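Local coordinates for putative uncharacterized protein (Chlamydia trachomatis, PDB 3K29), which is of unknown function but, as a putative YscO homolog, probably acts as a chaperone-like component of the type III secretion apparatus, at residues Leu11-Lys14 and Lys15-Asp19. Residues are numbered along the deposited sequence; the frame is centred on the assembly and turned at random.
Sequences LSIK and KDRVD
The guanidinium of Arg17 and the ammonium of Lys14 reach one water, which lies off the NH1 end of the guanidinium, somewhat out of its plane: Arg17 NH1 gives it a hydrogen bond of 3.3 Å, Lys14 NZ one of 3.1 Å. The water oxygen accepts both bonds and lies between two like charges, NZ and NH1, that are 5.4 Å apart. Arg17 gets there by a bend at chi3 (79°), while Lys14 curls at its last two torsions. A second flat group, the carboxylate of Asp16, turns one face to Ser12 O, which stands over CG at 3.6 Å.

Two aliphatic pairs run along the helix. The stem of Lys15, extended beyond CG, passes the carbonyl of Leu11 and brings CE to 4.1 Å from Leu11 CG, the two side chains crossing obliquely. Two residues further along, Ile13 CG2 meets Arg17 CG at 4.2 Å. That methyl stands anti to the backbone N and beside its own carbonyl carbon, whose O accepts the bond from Arg17 N.

Beneath these side chains are four successive i to i+4 bonds of an alpha-helix. Lys15 N to Leu11 O is 2.9 Å and nearly straight; Val18 N to Lys14 O is longer, 3.2 Å, its donor tilted 34° from the carbonyl plane.

All this belongs to the start of helix 8-66, which packs against helix 70-160 in a long two-helix hairpin; the predicted coiled coil begins at Val18. Buried Leu11 packs on Glu122 and Lys129 of that second helix and Lys14 on Glu121 and Thr125, while Arg17 NH1 makes a long, weak ion pair with Glu121.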
loop_
_atom_site.group_PDB
_atom_site.type_symbol
_atom_site.label_atom_id
_atom_site.label_comp_id
_atom_site.label_asym_id
_atom_site.label_seq_id
_atom_site.Cartn_x
_atom_site.Cartn_y
_atom_site.Cartn_z
ATOM N N LEU A 11 18.078 -7.464 -13.685
ATOM C CA LEU A 11 18.242 -6.909 -12.347
ATOM C C LEU A 11 17.888 -5.403 -12.305
ATOM O O LEU A 11 17.113 -4.955 -11.433
ATOM C CB LEU A 11 19.655 -7.177 -11.835
ATOM C CG LEU A 11 20.066 -6.776 -10.408
ATOM C CD1 LEU A 11 19.295 -7.552 -9.335
ATOM C CD2 LEU A 11 21.560 -7.000 -10.260
ATOM N N SER A 12 18.419 -4.640 -13.261
ATOM C CA SER A 12 18.135 -3.211 -13.392
ATOM C C SER A 12 16.628 -2.979 -13.402
ATOM O O SER A 12 16.093 -2.186 -12.608
ATOM C CB SER A 12 18.772 -2.684 -14.681
ATOM O OG SER A 12 19.047 -1.312 -14.570
ATOM N N ILE A 13 15.936 -3.732 -14.256
ATOM C CA ILE A 13 14.475 -3.663 -14.340
ATOM C C ILE A 13 13.755 -3.990 -13.024
ATOM O O ILE A 13 12.810 -3.304 -12.666
ATOM C CB ILE A 13 13.944 -4.529 -15.487
ATOM C CG1 ILE A 13 14.240 -3.835 -16.820
ATOM C CG2 ILE A 13 12.418 -4.847 -15.318
ATOM C CD1 ILE A 13 14.152 -4.746 -18.000
ATOM N N LYS A 14 14.233 -5.000 -12.307
ATOM C CA LYS A 14 13.589 -5.478 -11.092
ATOM C C LYS A 14 13.753 -4.472 -9.938
ATOM O O LYS A 14 12.869 -4.339 -9.068
ATOM C CB LYS A 14 14.137 -6.840 -10.720
ATOM C CG LYS A 14 13.560 -7.944 -11.618
ATOM C CD LYS A 14 13.894 -9.302 -11.039
ATOM C CE LYS A 14 12.788 -10.343 -11.268
ATOM N NZ LYS A 14 11.965 -10.176 -12.511
ATOM N N LYS A 15 14.877 -3.757 -9.958
ATOM C CA LYS A 15 15.098 -2.633 -9.064
ATOM C C LYS A 15 14.076 -1.532 -9.366
ATOM O O LYS A 15 13.437 -1.009 -8.440
ATOM C CB LYS A 15 16.535 -2.131 -9.164
ATOM C CG LYS A 15 17.537 -3.114 -8.535
ATOM C CD LYS A 15 19.014 -2.725 -8.760
ATOM C CE LYS A 15 19.888 -3.601 -7.875
ATOM N NZ LYS A 15 21.306 -3.165 -7.690
ATOM N N ASP A 16 13.883 -1.222 -10.653
ATOM C CA ASP A 16 12.880 -0.246 -11.062
ATOM C C ASP A 16 11.457 -0.604 -10.628
ATOM O O ASP A 16 10.695 0.287 -10.249
ATOM C CB ASP A 16 12.923 -0.006 -12.568
ATOM C CG ASP A 16 14.149 0.808 -12.993
ATOM O OD1 ASP A 16 14.872 1.348 -12.106
ATOM O OD2 ASP A 16 14.383 0.921 -14.219
ATOM N N ARG A 17 11.130 -1.898 -10.672
ATOM C CA ARG A 17 9.801 -2.386 -10.347
ATOM C C ARG A 17 9.491 -2.255 -8.877
ATOM O O ARG A 17 8.325 -2.007 -8.521
ATOM C CB ARG A 17 9.621 -3.839 -10.786
ATOM C CG ARG A 17 9.651 -4.021 -12.269
ATOM C CD ARG A 17 9.023 -5.353 -12.647
ATOM N NE ARG A 17 7.565 -5.270 -12.617
ATOM C CZ ARG A 17 6.768 -6.315 -12.401
ATOM N NH1 ARG A 17 7.285 -7.516 -12.186
ATOM N NH2 ARG A 17 5.455 -6.169 -12.402
ATOM N N VAL A 18 10.510 -2.476 -8.038
ATOM C CA VAL A 18 10.462 -2.141 -6.613
ATOM C C VAL A 18 10.253 -0.622 -6.372
ATOM O O VAL A 18 9.344 -0.238 -5.619
ATOM C CB VAL A 18 11.670 -2.713 -5.845
ATOM C CG1 VAL A 18 11.735 -2.168 -4.410
ATOM C CG2 VAL A 18 11.600 -4.240 -5.859
ATOM N N ASP A 19 11.049 0.226 -7.028
ATOM C CA ASP A 19 10.825 1.684 -6.959
ATOM C C ASP A 19 9.374 2.014 -7.259
ATOM O O ASP A 19 8.733 2.712 -6.468
ATOM C CB ASP A 19 11.740 2.471 -7.908
ATOM C CG ASP A 19 13.184 2.458 -7.462
ATOM O OD1 ASP A 19 13.466 1.749 -6.472
ATOM O OD2 ASP A 19 14.045 3.129 -8.098
HETATM O O HOH W 1 10.184 -8.186 -10.845
#